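Local coordinates for protein serpin (Taeniopygia guttata, PDB 5HGC) that binds cortisol and, as a member of the serpin family, may inhibit serine proteases, at residues A[213-218]-A[258-263]; A[223-228]-A[235-240]; A[218-223]-A[245-250]; A[209-214]-A[264-269]. All coordinates share one frame; numbering follows the deposited sequence.

Contact 1. Residues A[213-218]-A[258-263]. With HCY ((11alpha,14beta)-11,17,21-trihydroxypregn-4-ene-3,20-dione), chain B.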
# COMPACT_ATOMS: atom_id res chain seq x y z
N ASP A 213 4.78 20.91 -6.93
CA ASP A 213 4.59 20.22 -8.17
C ASP A 213 3.11 20.15 -8.41
O ASP A 213 2.32 19.87 -7.50
CB ASP A 213 5.26 18.85 -8.14
CG ASP A 213 6.81 18.95 -8.23
OD1 ASP A 213 7.37 20.08 -8.23
OD2 ASP A 213 7.49 17.90 -8.30
N PHE A 214 2.74 20.51 -9.64
CA PHE A 214 1.35 20.66 -10.02
C PHE A 214 1.15 20.20 -11.45
O PHE A 214 2.05 20.36 -12.29
CB PHE A 214 0.94 22.11 -9.87
CG PHE A 214 -0.43 22.39 -10.36
CD1 PHE A 214 -0.67 22.72 -11.74
CD2 PHE A 214 -1.52 22.32 -9.48
CE1 PHE A 214 -1.97 22.92 -12.21
CE2 PHE A 214 -2.83 22.56 -9.94
CZ PHE A 214 -3.06 22.85 -11.29
N TYR A 215 -0.03 19.64 -11.73
CA TYR A 215 -0.44 19.35 -13.10
C TYR A 215 -1.92 19.19 -13.13
O TYR A 215 -2.46 18.60 -12.20
CB TYR A 215 0.21 18.07 -13.60
CG TYR A 215 -0.24 17.68 -15.00
CD1 TYR A 215 0.11 18.46 -16.12
CD2 TYR A 215 -1.03 16.53 -15.21
CE1 TYR A 215 -0.31 18.11 -17.39
CE2 TYR A 215 -1.44 16.20 -16.47
CZ TYR A 215 -1.07 16.99 -17.55
OH TYR A 215 -1.49 16.64 -18.81
N PHE A 216 -2.58 19.71 -14.17
CA PHE A 216 -4.00 19.49 -14.41
C PHE A 216 -4.11 18.60 -15.63
O PHE A 216 -3.53 18.99 -16.62
CB PHE A 216 -4.72 20.85 -14.64
CG PHE A 216 -6.24 20.74 -14.80
CD1 PHE A 216 -7.09 20.62 -13.66
CD2 PHE A 216 -6.84 20.71 -16.08
CE1 PHE A 216 -8.51 20.47 -13.80
CE2 PHE A 216 -8.24 20.57 -16.21
CZ PHE A 216 -9.07 20.46 -15.07
N ASP A 217 -4.76 17.42 -15.61
CA ASP A 217 -5.24 16.89 -16.94
C ASP A 217 -6.69 17.12 -17.25
O ASP A 217 -7.57 16.85 -16.40
CB ASP A 217 -4.83 15.46 -17.36
CG ASP A 217 -5.17 14.45 -16.37
OD1 ASP A 217 -5.67 14.87 -15.33
OD2 ASP A 217 -4.88 13.24 -16.61
N GLU A 218 -6.92 17.59 -18.49
CA GLU A 218 -8.29 17.81 -18.96
C GLU A 218 -8.94 16.47 -19.19
O GLU A 218 -10.03 16.24 -18.67
CB GLU A 218 -8.41 18.69 -20.23
CG GLU A 218 -8.04 20.15 -20.04
CD GLU A 218 -6.58 20.40 -20.39
OE1 GLU A 218 -5.77 19.46 -20.24
OE2 GLU A 218 -6.25 21.54 -20.82
N GLN A 258 2.85 8.06 -15.07
CA GLN A 258 4.02 8.53 -15.79
C GLN A 258 3.74 9.84 -16.54
O GLN A 258 4.61 10.72 -16.58
CB GLN A 258 4.54 7.49 -16.79
CG GLN A 258 5.82 7.98 -17.48
CD GLN A 258 6.83 6.88 -17.67
OE1 GLN A 258 6.51 5.78 -18.22
NE2 GLN A 258 8.06 7.14 -17.20
N LYS A 259 2.55 9.94 -17.14
CA LYS A 259 2.05 11.17 -17.73
C LYS A 259 2.15 12.29 -16.69
O LYS A 259 2.85 13.31 -16.94
CB LYS A 259 0.60 11.01 -18.21
CG LYS A 259 0.05 12.27 -18.90
CD LYS A 259 -1.27 12.04 -19.60
CE LYS A 259 -2.47 12.45 -18.76
NZ LYS A 259 -3.56 12.93 -19.68
N TRP A 260 1.51 12.08 -15.51
CA TRP A 260 1.55 13.11 -14.47
C TRP A 260 2.97 13.56 -14.12
O TRP A 260 3.31 14.77 -14.16
CB TRP A 260 0.79 12.66 -13.25
CG TRP A 260 -0.71 12.50 -13.48
CD1 TRP A 260 -1.45 13.00 -14.53
CD2 TRP A 260 -1.64 11.80 -12.64
NE1 TRP A 260 -2.79 12.64 -14.39
CE2 TRP A 260 -2.93 11.91 -13.24
CE3 TRP A 260 -1.50 11.08 -11.43
CZ2 TRP A 260 -4.10 11.34 -12.67
CZ3 TRP A 260 -2.65 10.48 -10.85
CH2 TRP A 260 -3.94 10.61 -11.49
N SER A 261 3.83 12.61 -13.79
CA SER A 261 5.11 13.00 -13.28
C SER A 261 5.99 13.62 -14.39
O SER A 261 6.83 14.47 -14.07
CB SER A 261 5.78 11.83 -12.58
OG SER A 261 5.99 10.77 -13.48
N ASP A 262 5.78 13.24 -15.65
CA ASP A 262 6.47 13.86 -16.78
C ASP A 262 6.11 15.33 -16.91
O ASP A 262 6.97 16.12 -17.29
CB ASP A 262 6.16 13.15 -18.10
CG ASP A 262 6.89 11.77 -18.25
OD1 ASP A 262 7.88 11.47 -17.56
OD2 ASP A 262 6.43 10.96 -19.09
N HIS A 263 4.88 15.68 -16.54
CA HIS A 263 4.36 17.03 -16.71
C HIS A 263 4.18 17.91 -15.46
O HIS A 263 3.66 19.02 -15.57
CB HIS A 263 3.04 16.94 -17.47
CG HIS A 263 3.19 16.42 -18.85
ND1 HIS A 263 2.59 15.25 -19.28
CD2 HIS A 263 3.93 16.87 -19.90
CE1 HIS A 263 2.94 15.02 -20.53
NE2 HIS A 263 3.76 15.98 -20.92
C1 HCY B . 6.90 4.93 -14.47
C2 HCY B . 6.53 3.77 -15.39
C3 HCY B . 6.48 2.46 -14.65
C4 HCY B . 6.44 2.42 -13.17
C5 HCY B . 6.11 3.53 -12.49
C6 HCY B . 5.62 3.39 -11.07
C7 HCY B . 6.35 4.40 -10.15
C8 HCY B . 6.51 5.82 -10.71
C9 HCY B . 7.09 5.76 -12.15
C10 HCY B . 6.22 4.92 -13.10
C12 HCY B . 8.36 8.04 -11.72
C11 HCY B . 7.58 7.14 -12.71
C13 HCY B . 7.69 8.08 -10.32
C14 HCY B . 7.46 6.63 -9.86
C15 HCY B . 7.28 6.73 -8.36
C16 HCY B . 8.17 7.88 -7.91
C17 HCY B . 8.61 8.62 -9.20
C18 HCY B . 6.37 8.90 -10.29
C19 HCY B . 4.76 5.41 -13.27
C20 HCY B . 8.64 10.13 -9.04
C21 HCY B . 9.67 10.97 -9.76
O1 HCY B . 6.40 1.43 -15.29
O2 HCY B . 6.37 7.81 -13.08
O3 HCY B . 10.00 8.30 -9.48
O4 HCY B . 7.82 10.69 -8.32
O5 HCY B . 8.94 12.13 -10.15
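The steroid pocket is walled in part by helix 254-263, and the helix face turned from the ligand packs on strand 211-217; residues 258-263 cross strand residues 213-217 at 127°. Y215 and D217, both pointing toward the helix, carry the contact. CB of H263 sits over one face of the Y215 ring, 3.9 Å from its centroid, a CH-pi contact; CD2 of Y215 meets CD1 of W260 at 3.6 Å, the rings meeting at their borders, neither over the other's face. Y215 reaches this place because its CG is anti to the backbone N (chi1 177°). A serine in its place would probably open a gap beside W260 and leave CB of H263 without the ring it rests on. D217 OD2 accepts a nearly straight hydrogen bond (171°) from W260 NE1 at 3.1 Å; the oxygen lies in the indole plane, yet the donor comes from above the carboxylate plane. K259 NZ makes a longer salt bridge to D217 OD2, 3.4 Å, its hydrogen bond weak. Elsewhere on the helix, S261 OG is hydrogen-bonded to cortisol O2 at 3.0 Å. An N-H and an ammonium group beside a buried carboxylate would be expected to favour its charged form.

Contact 2. Residues A[223-228]-A[235-240]. With HCY ((11alpha,14beta)-11,17,21-trihydroxypregn-4-ene-3,20-dione), chain B.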
# COMPACT_ATOMS: atom_id res chain seq x y z
N THR A 223 -6.94 17.61 -10.67
CA THR A 223 -5.82 18.42 -10.26
C THR A 223 -4.87 17.48 -9.56
O THR A 223 -5.30 16.73 -8.74
CB THR A 223 -6.31 19.54 -9.34
OG1 THR A 223 -7.23 20.35 -10.08
CG2 THR A 223 -5.18 20.41 -8.89
N VAL A 224 -3.59 17.52 -9.92
CA VAL A 224 -2.53 16.72 -9.30
C VAL A 224 -1.58 17.63 -8.56
O VAL A 224 -1.03 18.55 -9.16
CB VAL A 224 -1.74 15.89 -10.36
CG1 VAL A 224 -0.70 14.97 -9.68
CG2 VAL A 224 -2.71 15.10 -11.24
N VAL A 225 -1.37 17.39 -7.26
CA VAL A 225 -0.36 18.07 -6.51
C VAL A 225 0.57 17.02 -5.91
O VAL A 225 0.10 16.02 -5.32
CB VAL A 225 -0.97 18.97 -5.42
CG1 VAL A 225 0.10 19.60 -4.56
CG2 VAL A 225 -1.79 20.10 -6.06
N ARG A 226 1.87 17.24 -6.05
CA ARG A 226 2.84 16.31 -5.52
C ARG A 226 3.74 16.95 -4.45
O ARG A 226 4.35 17.98 -4.69
CB ARG A 226 3.68 15.73 -6.66
CG ARG A 226 4.71 14.74 -6.17
CD ARG A 226 6.03 15.46 -5.95
NE ARG A 226 6.75 15.50 -7.22
CZ ARG A 226 7.25 14.43 -7.83
NH1 ARG A 226 7.14 13.21 -7.25
NH2 ARG A 226 7.83 14.56 -8.99
N LEU A 227 3.81 16.31 -3.29
CA LEU A 227 4.52 16.81 -2.11
C LEU A 227 5.56 15.80 -1.75
O LEU A 227 5.23 14.61 -1.70
CB LEU A 227 3.56 17.00 -0.92
CG LEU A 227 2.47 18.08 -1.04
CD1 LEU A 227 1.80 18.35 0.30
CD2 LEU A 227 3.13 19.35 -1.59
N HIS A 228 6.80 16.22 -1.54
CA HIS A 228 7.82 15.28 -1.11
C HIS A 228 7.78 15.09 0.37
O HIS A 228 7.54 16.04 1.15
CB HIS A 228 9.23 15.72 -1.50
CG HIS A 228 9.46 15.69 -2.97
ND1 HIS A 228 9.15 14.59 -3.75
CD2 HIS A 228 9.97 16.61 -3.81
CE1 HIS A 228 9.46 14.85 -5.01
NE2 HIS A 228 9.96 16.06 -5.07
N ALA A 235 4.35 11.99 -2.17
CA ALA A 235 2.88 11.82 -2.23
C ALA A 235 2.24 12.56 -3.41
O ALA A 235 2.46 13.77 -3.55
CB ALA A 235 2.27 12.22 -0.92
N PHE A 236 1.50 11.86 -4.27
CA PHE A 236 0.63 12.48 -5.33
C PHE A 236 -0.78 12.60 -4.81
O PHE A 236 -1.36 11.60 -4.38
CB PHE A 236 0.54 11.61 -6.59
CG PHE A 236 1.80 11.63 -7.43
CD1 PHE A 236 3.06 11.21 -6.89
CD2 PHE A 236 1.74 12.02 -8.78
CE1 PHE A 236 4.23 11.20 -7.67
CE2 PHE A 236 2.91 12.02 -9.57
CZ PHE A 236 4.15 11.60 -9.02
N LEU A 237 -1.32 13.83 -4.79
CA LEU A 237 -2.63 14.09 -4.21
C LEU A 237 -3.48 14.45 -5.41
O LEU A 237 -3.17 15.43 -6.11
CB LEU A 237 -2.55 15.24 -3.23
CG LEU A 237 -1.28 15.24 -2.37
CD1 LEU A 237 -1.14 16.56 -1.59
CD2 LEU A 237 -1.29 14.03 -1.43
N VAL A 238 -4.52 13.66 -5.65
CA VAL A 238 -5.28 13.73 -6.89
C VAL A 238 -6.71 14.09 -6.56
O VAL A 238 -7.41 13.35 -5.87
CB VAL A 238 -5.27 12.40 -7.64
CG1 VAL A 238 -6.01 12.52 -8.99
CG2 VAL A 238 -3.85 11.93 -7.82
N LEU A 239 -7.11 15.26 -7.03
CA LEU A 239 -8.42 15.86 -6.75
C LEU A 239 -9.20 15.81 -8.05
O LEU A 239 -8.91 16.63 -8.91
CB LEU A 239 -8.25 17.30 -6.30
CG LEU A 239 -9.48 18.01 -5.77
CD1 LEU A 239 -10.05 17.27 -4.57
CD2 LEU A 239 -9.09 19.42 -5.37
N PRO A 240 -10.11 14.81 -8.22
CA PRO A 240 -10.96 14.86 -9.40
C PRO A 240 -12.11 15.87 -9.18
O PRO A 240 -12.55 16.09 -8.01
CB PRO A 240 -11.49 13.42 -9.51
CG PRO A 240 -11.63 13.01 -8.07
CD PRO A 240 -10.44 13.65 -7.36
C1 HCY B . 6.90 4.93 -14.47
C2 HCY B . 6.53 3.77 -15.39
C3 HCY B . 6.48 2.46 -14.65
C4 HCY B . 6.44 2.42 -13.17
C5 HCY B . 6.11 3.53 -12.49
C6 HCY B . 5.62 3.39 -11.07
C7 HCY B . 6.35 4.40 -10.15
C8 HCY B . 6.51 5.82 -10.71
C9 HCY B . 7.09 5.76 -12.15
C10 HCY B . 6.22 4.92 -13.10
C12 HCY B . 8.36 8.04 -11.72
C11 HCY B . 7.58 7.14 -12.71
C13 HCY B . 7.69 8.08 -10.32
C14 HCY B . 7.46 6.63 -9.86
C15 HCY B . 7.28 6.73 -8.36
C16 HCY B . 8.17 7.88 -7.91
C17 HCY B . 8.61 8.62 -9.20
C18 HCY B . 6.37 8.90 -10.29
C19 HCY B . 4.76 5.41 -13.27
C20 HCY B . 8.64 10.13 -9.04
C21 HCY B . 9.67 10.97 -9.76
O1 HCY B . 6.40 1.43 -15.29
O2 HCY B . 6.37 7.81 -13.08
O3 HCY B . 10.00 8.30 -9.48
O4 HCY B . 7.82 10.69 -8.32
O5 HCY B . 8.94 12.13 -10.15
O HOH W 1 -10.36 19.67 -9.47
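Strands 223-228 and 235-240 run antiparallel, 159° between their directions and 4.6 Å apart at the closest approach of their axes, as the hairpin formed by the second and third strands of serpin sheet B. Three hydrogen-bonded pairs, T223 with L239, V225 with L237 and L227 with A235, each give two N-H...O bonds; the shortest runs from L237 N to V225 O at 2.7 Å. Between them lie the non-hydrogen-bonded pairs V224 with V238 and R226 with F236.

The face bearing T223, V225, L227, A235, L237 and L239 is largely aliphatic, as suits a buried sheet surface: CD1 of L227 meets CD1 of L237 at 3.9 Å, the side chains crossing at about a right angle. The other face bears V224, R226, F236 and V238 and reaches the bound cortisol. Here R226 and F236 lie side by side, with CG of the arginine 4.1 Å from the ring centroid and over its face, a CH-pi contact. Arginine suits this site because its long arm can lie on the aromatic ring while its head stays polar. The chain bends at chi2 and chi3, and its NE makes a salt bridge with D213 on strand 211-217. Both terminal nitrogens reach the steroid, NH1 also bonding to T234 OG1: R226 NH1 donates to cortisol O4 at 2.8 Å, in the guanidinium plane, and R226 NH2 to cortisol O5 at 2.9 Å, nearly straight at 174°.

Contact 3. Residues A[218-223]-A[245-250]. With SO4 (sulfate ion), chain E.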
# COMPACT_ATOMS: atom_id res chain seq x y z
N GLU A 218 -6.92 17.59 -18.49
CA GLU A 218 -8.29 17.81 -18.96
C GLU A 218 -8.94 16.47 -19.19
O GLU A 218 -10.03 16.24 -18.67
CB GLU A 218 -8.41 18.69 -20.23
CG GLU A 218 -8.04 20.15 -20.04
CD GLU A 218 -6.58 20.40 -20.39
OE1 GLU A 218 -5.77 19.46 -20.24
OE2 GLU A 218 -6.25 21.54 -20.82
N GLU A 219 -8.26 15.58 -19.94
CA GLU A 219 -8.71 14.19 -20.16
C GLU A 219 -9.33 13.59 -18.89
O GLU A 219 -10.43 13.03 -18.95
CB GLU A 219 -7.56 13.28 -20.58
CG GLU A 219 -6.66 13.77 -21.69
CD GLU A 219 -6.15 12.62 -22.56
OE1 GLU A 219 -6.55 11.45 -22.31
OE2 GLU A 219 -5.37 12.88 -23.51
N LEU A 220 -8.65 13.74 -17.75
CA LEU A 220 -9.17 13.13 -16.56
C LEU A 220 -9.91 14.05 -15.61
O LEU A 220 -10.59 13.56 -14.70
CB LEU A 220 -8.13 12.26 -15.86
CG LEU A 220 -7.60 11.10 -16.71
CD1 LEU A 220 -6.61 10.32 -15.89
CD2 LEU A 220 -8.71 10.17 -17.15
N SER A 221 -9.81 15.36 -15.82
CA SER A 221 -10.52 16.36 -14.98
C SER A 221 -10.04 16.32 -13.52
O SER A 221 -10.85 16.38 -12.56
CB SER A 221 -12.04 16.17 -15.06
OG SER A 221 -12.41 15.72 -16.36
N CYS A 222 -8.71 16.28 -13.39
CA CYS A 222 -8.01 16.06 -12.13
C CYS A 222 -6.98 17.10 -11.88
O CYS A 222 -6.14 17.36 -12.76
CB CYS A 222 -7.16 14.79 -12.25
SG CYS A 222 -8.13 13.35 -12.09
N THR A 223 -6.94 17.61 -10.67
CA THR A 223 -5.82 18.42 -10.26
C THR A 223 -4.87 17.48 -9.56
O THR A 223 -5.30 16.73 -8.74
CB THR A 223 -6.31 19.54 -9.34
OG1 THR A 223 -7.23 20.35 -10.08
CG2 THR A 223 -5.18 20.41 -8.89
N MET A 245 -14.74 11.02 -10.27
CA MET A 245 -14.09 9.93 -9.55
C MET A 245 -14.24 8.54 -10.23
O MET A 245 -13.21 7.91 -10.46
CB MET A 245 -14.51 9.91 -8.08
CG MET A 245 -13.80 8.87 -7.22
SD MET A 245 -12.03 9.21 -6.97
CE MET A 245 -12.14 10.37 -5.59
N LYS A 246 -15.47 8.11 -10.56
CA LYS A 246 -15.71 6.76 -11.18
C LYS A 246 -14.79 6.62 -12.38
O LYS A 246 -14.09 5.61 -12.55
CB LYS A 246 -17.21 6.45 -11.53
N GLN A 247 -14.74 7.68 -13.17
CA GLN A 247 -13.96 7.68 -14.41
C GLN A 247 -12.44 7.53 -14.15
O GLN A 247 -11.77 6.72 -14.82
CB GLN A 247 -14.32 8.93 -15.22
CG GLN A 247 -14.08 8.83 -16.72
CD GLN A 247 -12.91 9.67 -17.23
OE1 GLN A 247 -12.75 10.86 -16.87
NE2 GLN A 247 -12.09 9.06 -18.12
N LEU A 248 -11.92 8.31 -13.19
CA LEU A 248 -10.54 8.23 -12.73
C LEU A 248 -10.17 6.81 -12.22
O LEU A 248 -9.17 6.24 -12.70
CB LEU A 248 -10.31 9.25 -11.63
CG LEU A 248 -8.92 9.24 -10.99
CD1 LEU A 248 -7.81 9.53 -12.01
CD2 LEU A 248 -8.91 10.27 -9.88
N GLU A 249 -10.98 6.28 -11.28
CA GLU A 249 -10.90 4.86 -10.84
C GLU A 249 -10.71 3.86 -11.98
O GLU A 249 -9.82 3.03 -11.91
CB GLU A 249 -12.14 4.42 -10.07
CG GLU A 249 -12.29 5.08 -8.73
CD GLU A 249 -13.64 4.79 -8.08
OE1 GLU A 249 -14.54 4.18 -8.71
OE2 GLU A 249 -13.79 5.18 -6.91
N GLN A 250 -11.55 3.95 -13.02
CA GLN A 250 -11.57 2.94 -14.09
C GLN A 250 -10.40 3.06 -15.07
O GLN A 250 -10.14 2.15 -15.84
CB GLN A 250 -12.89 2.98 -14.88
CG GLN A 250 -14.12 2.39 -14.18
CD GLN A 250 -15.46 3.04 -14.66
OE1 GLN A 250 -15.55 3.76 -15.69
NE2 GLN A 250 -16.51 2.81 -13.88
S SO4 E . -17.96 11.65 -7.60
O1 SO4 E . -18.67 12.94 -7.44
O2 SO4 E . -17.30 11.62 -8.93
O3 SO4 E . -16.98 11.59 -6.47
O4 SO4 E . -18.90 10.51 -7.56
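L248 extends its side chain with CG anti to the backbone N (chi1 177°) and chi2 at 60°, which brings both of its methyls to the sulfur of C222; the cysteine meets them with SG anti to its own carbonyl carbon (chi1 -78°). CD1 of L248 lies 3.8 Å from C222 SG, and CD2 of L248 is almost as near at 3.9 Å. A branched aliphatic group suits this buried place, and cysteine offers it a compact, weakly polar partner.

L220 comes to the same leucine from the turn before the strand. Its side chain crosses that of L248 at about a right angle, and L220 CD1 meets L248 CD1 at 4.1 Å. The other methyl, L220 CD2, touches the amide of Q247, with NE2 of that glutamine 3.7 Å away. The glutamine chain bends at chi2 and lays its amide beside the L220 methyl, at the border of the apolar cluster. No hydrogen bond joins the two segments, so the fit of these surfaces carries the contact. At the start of the helix, M245 N donates to O2 of a sulfate at 3.0 Å; the ion, probably from the crystallisation liquor, is also bound by G243 N.

The turn leads from strand 211-217 into strand 222-228, and S221 and C222 both face D217 in a G1 beta bulge. Helix 245-251, serpin helix G, lies against the start of strand 222-228 and the end of strand 233-240: L248 also packs on V238, P240 and W260 of helix 254-263 (helix H), while L220 touches T256 of helix H.

Contact 4. Residues A[209-214]-A[264-269]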
# COMPACT_ATOMS: atom_id res chain seq x y z
N MET A 209 1.45 27.96 1.95
CA MET A 209 1.62 28.73 0.70
C MET A 209 3.03 28.52 0.16
O MET A 209 3.98 28.65 0.90
CB MET A 209 1.35 30.19 0.99
CG MET A 209 1.32 31.08 -0.25
SD MET A 209 1.03 32.85 0.07
CE MET A 209 2.45 33.30 1.10
N GLY A 210 3.20 28.17 -1.12
CA GLY A 210 4.54 27.96 -1.63
C GLY A 210 4.52 27.26 -2.95
O GLY A 210 3.46 27.07 -3.49
N ARG A 211 5.69 26.92 -3.49
CA ARG A 211 5.79 26.29 -4.81
C ARG A 211 5.68 24.75 -4.70
O ARG A 211 6.50 24.12 -4.04
CB ARG A 211 7.09 26.69 -5.51
CG ARG A 211 7.18 28.16 -5.87
CD ARG A 211 8.57 28.61 -6.26
NE ARG A 211 8.91 28.02 -7.53
CZ ARG A 211 9.96 27.22 -7.75
NH1 ARG A 211 10.83 26.97 -6.76
NH2 ARG A 211 10.17 26.71 -8.98
N PHE A 212 4.67 24.16 -5.34
CA PHE A 212 4.50 22.72 -5.34
C PHE A 212 4.36 22.16 -6.75
O PHE A 212 3.82 22.84 -7.64
CB PHE A 212 3.27 22.38 -4.54
CG PHE A 212 3.26 22.98 -3.18
CD1 PHE A 212 4.17 22.56 -2.20
CD2 PHE A 212 2.35 23.97 -2.86
CE1 PHE A 212 4.16 23.14 -0.92
CE2 PHE A 212 2.31 24.54 -1.58
CZ PHE A 212 3.23 24.14 -0.61
N ASP A 213 4.78 20.91 -6.93
CA ASP A 213 4.59 20.22 -8.17
C ASP A 213 3.11 20.15 -8.41
O ASP A 213 2.32 19.87 -7.50
CB ASP A 213 5.26 18.85 -8.14
CG ASP A 213 6.81 18.95 -8.23
OD1 ASP A 213 7.37 20.08 -8.23
OD2 ASP A 213 7.49 17.90 -8.30
N PHE A 214 2.74 20.51 -9.64
CA PHE A 214 1.35 20.66 -10.02
C PHE A 214 1.15 20.20 -11.45
O PHE A 214 2.05 20.36 -12.29
CB PHE A 214 0.94 22.11 -9.87
CG PHE A 214 -0.43 22.39 -10.36
CD1 PHE A 214 -0.67 22.72 -11.74
CD2 PHE A 214 -1.52 22.32 -9.48
CE1 PHE A 214 -1.97 22.92 -12.21
CE2 PHE A 214 -2.83 22.56 -9.94
CZ PHE A 214 -3.06 22.85 -11.29
N LEU A 264 4.58 17.45 -14.29
CA LEU A 264 4.51 18.31 -13.08
C LEU A 264 5.48 19.46 -13.23
O LEU A 264 6.57 19.27 -13.79
CB LEU A 264 4.89 17.55 -11.81
CG LEU A 264 3.92 16.46 -11.44
CD1 LEU A 264 4.70 15.57 -10.48
CD2 LEU A 264 2.63 17.00 -10.84
N PHE A 265 5.09 20.63 -12.73
CA PHE A 265 5.96 21.83 -12.71
C PHE A 265 5.64 22.51 -11.43
O PHE A 265 4.49 22.48 -10.98
CB PHE A 265 5.69 22.77 -13.89
CG PHE A 265 4.22 23.22 -14.03
CD1 PHE A 265 3.23 22.37 -14.68
CD2 PHE A 265 3.80 24.51 -13.57
CE1 PHE A 265 1.88 22.80 -14.84
CE2 PHE A 265 2.45 24.93 -13.72
CZ PHE A 265 1.50 24.08 -14.35
N GLN A 266 6.66 23.11 -10.81
CA GLN A 266 6.49 23.91 -9.58
C GLN A 266 5.64 25.14 -9.88
O GLN A 266 5.92 25.84 -10.83
CB GLN A 266 7.85 24.32 -9.02
CG GLN A 266 8.72 23.14 -8.61
CD GLN A 266 9.12 23.15 -7.16
OE1 GLN A 266 10.14 23.74 -6.81
NE2 GLN A 266 8.34 22.47 -6.30
N ARG A 267 4.57 25.32 -9.10
CA ARG A 267 3.64 26.42 -9.20
C ARG A 267 3.45 26.99 -7.80
O ARG A 267 3.19 26.26 -6.84
CB ARG A 267 2.32 25.89 -9.73
CG ARG A 267 1.38 26.90 -10.37
CD ARG A 267 0.10 26.21 -10.75
NE ARG A 267 -0.86 27.06 -11.48
CZ ARG A 267 -2.20 26.99 -11.37
NH1 ARG A 267 -2.80 26.12 -10.53
NH2 ARG A 267 -2.95 27.82 -12.08
N PHE A 268 3.60 28.29 -7.65
CA PHE A 268 3.29 28.92 -6.36
C PHE A 268 1.75 28.98 -6.14
O PHE A 268 0.97 29.30 -7.07
CB PHE A 268 3.91 30.29 -6.32
CG PHE A 268 3.81 30.96 -5.00
CD1 PHE A 268 4.83 30.79 -4.05
CD2 PHE A 268 2.72 31.77 -4.69
CE1 PHE A 268 4.76 31.44 -2.80
CE2 PHE A 268 2.62 32.41 -3.47
CZ PHE A 268 3.63 32.24 -2.51
N MET A 269 1.31 28.60 -4.94
CA MET A 269 -0.11 28.39 -4.65
C MET A 269 -0.45 28.38 -3.18
O MET A 269 0.43 28.20 -2.30
CB MET A 269 -0.63 27.09 -5.27
CG MET A 269 -0.02 25.83 -4.69
SD MET A 269 -0.60 24.28 -5.42
CE MET A 269 0.38 24.25 -6.91
O HOH W 2 7.57 28.30 -9.59
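R267 lies alongside F214, both side chains pointing the same way, and places its guanidinium over one face of the phenyl ring in a cation-pi contact. R267 CZ is 4.4 Å from the ring centroid, and the planes are 36° apart. The arginine chain, extended from CG to NE, also lays CD over that face, 4.0 Å from the centroid. At the border of the same ring, CD1 of F214 meets CZ of F265 at 3.7 Å; the edge of F214 is turned toward the face of F265 in an offset edge-to-face pair, planes at 76°. M269 CE touches F214 CB at 3.7 Å. A glycine in place of this phenylalanine would probably free the R267 guanidinium to turn and open a gap beside F265 and M269.

Strand 211-217 is the first strand of serpin sheet B; its residues 211-214 run antiparallel to 265-269, axes twisted to 130°. Backbone bonds pair G210 with M269, F212 with R267 and F214 with F265. G210, where the chain turns a corner, has angles at which a side chain would jam against the preceding carbonyl oxygen. M269 CG lies at the edge of the F212 ring, 3.5 Å from CD2 of F212. On the face bearing R211, D213, Q266 and F268, Q266 OE1 lies over one face of the R211 guanidinium, and Q266 NE2 gives D213 OD1 a weak bond at 3.2 Å, while D213 OD2 is held by a salt bridge to R226.

Strand 211-217 ties the set together: it carries one side of contacts 1 and 4, which share D213 and F214 and have centres about 12 Å apart, and it pairs with strand 222-228 of contact 2. A salt bridge from D213 OD2 to R226 NE, 2.7 Å, joins contacts 1 and 4 to contact 2 and probably helps position an arginine that binds cortisol. Contacts 1 and 2, centres about 9 Å apart, both touch the steroid, and W260 CZ3 packs on V238 CG2 at 3.6 Å between them. Contact 3 stands farther off, the side chain of L220 about 13 Å from the ligand, but V238 CG1 lies 3.8 Å from C222 SG and joins it to contact 2.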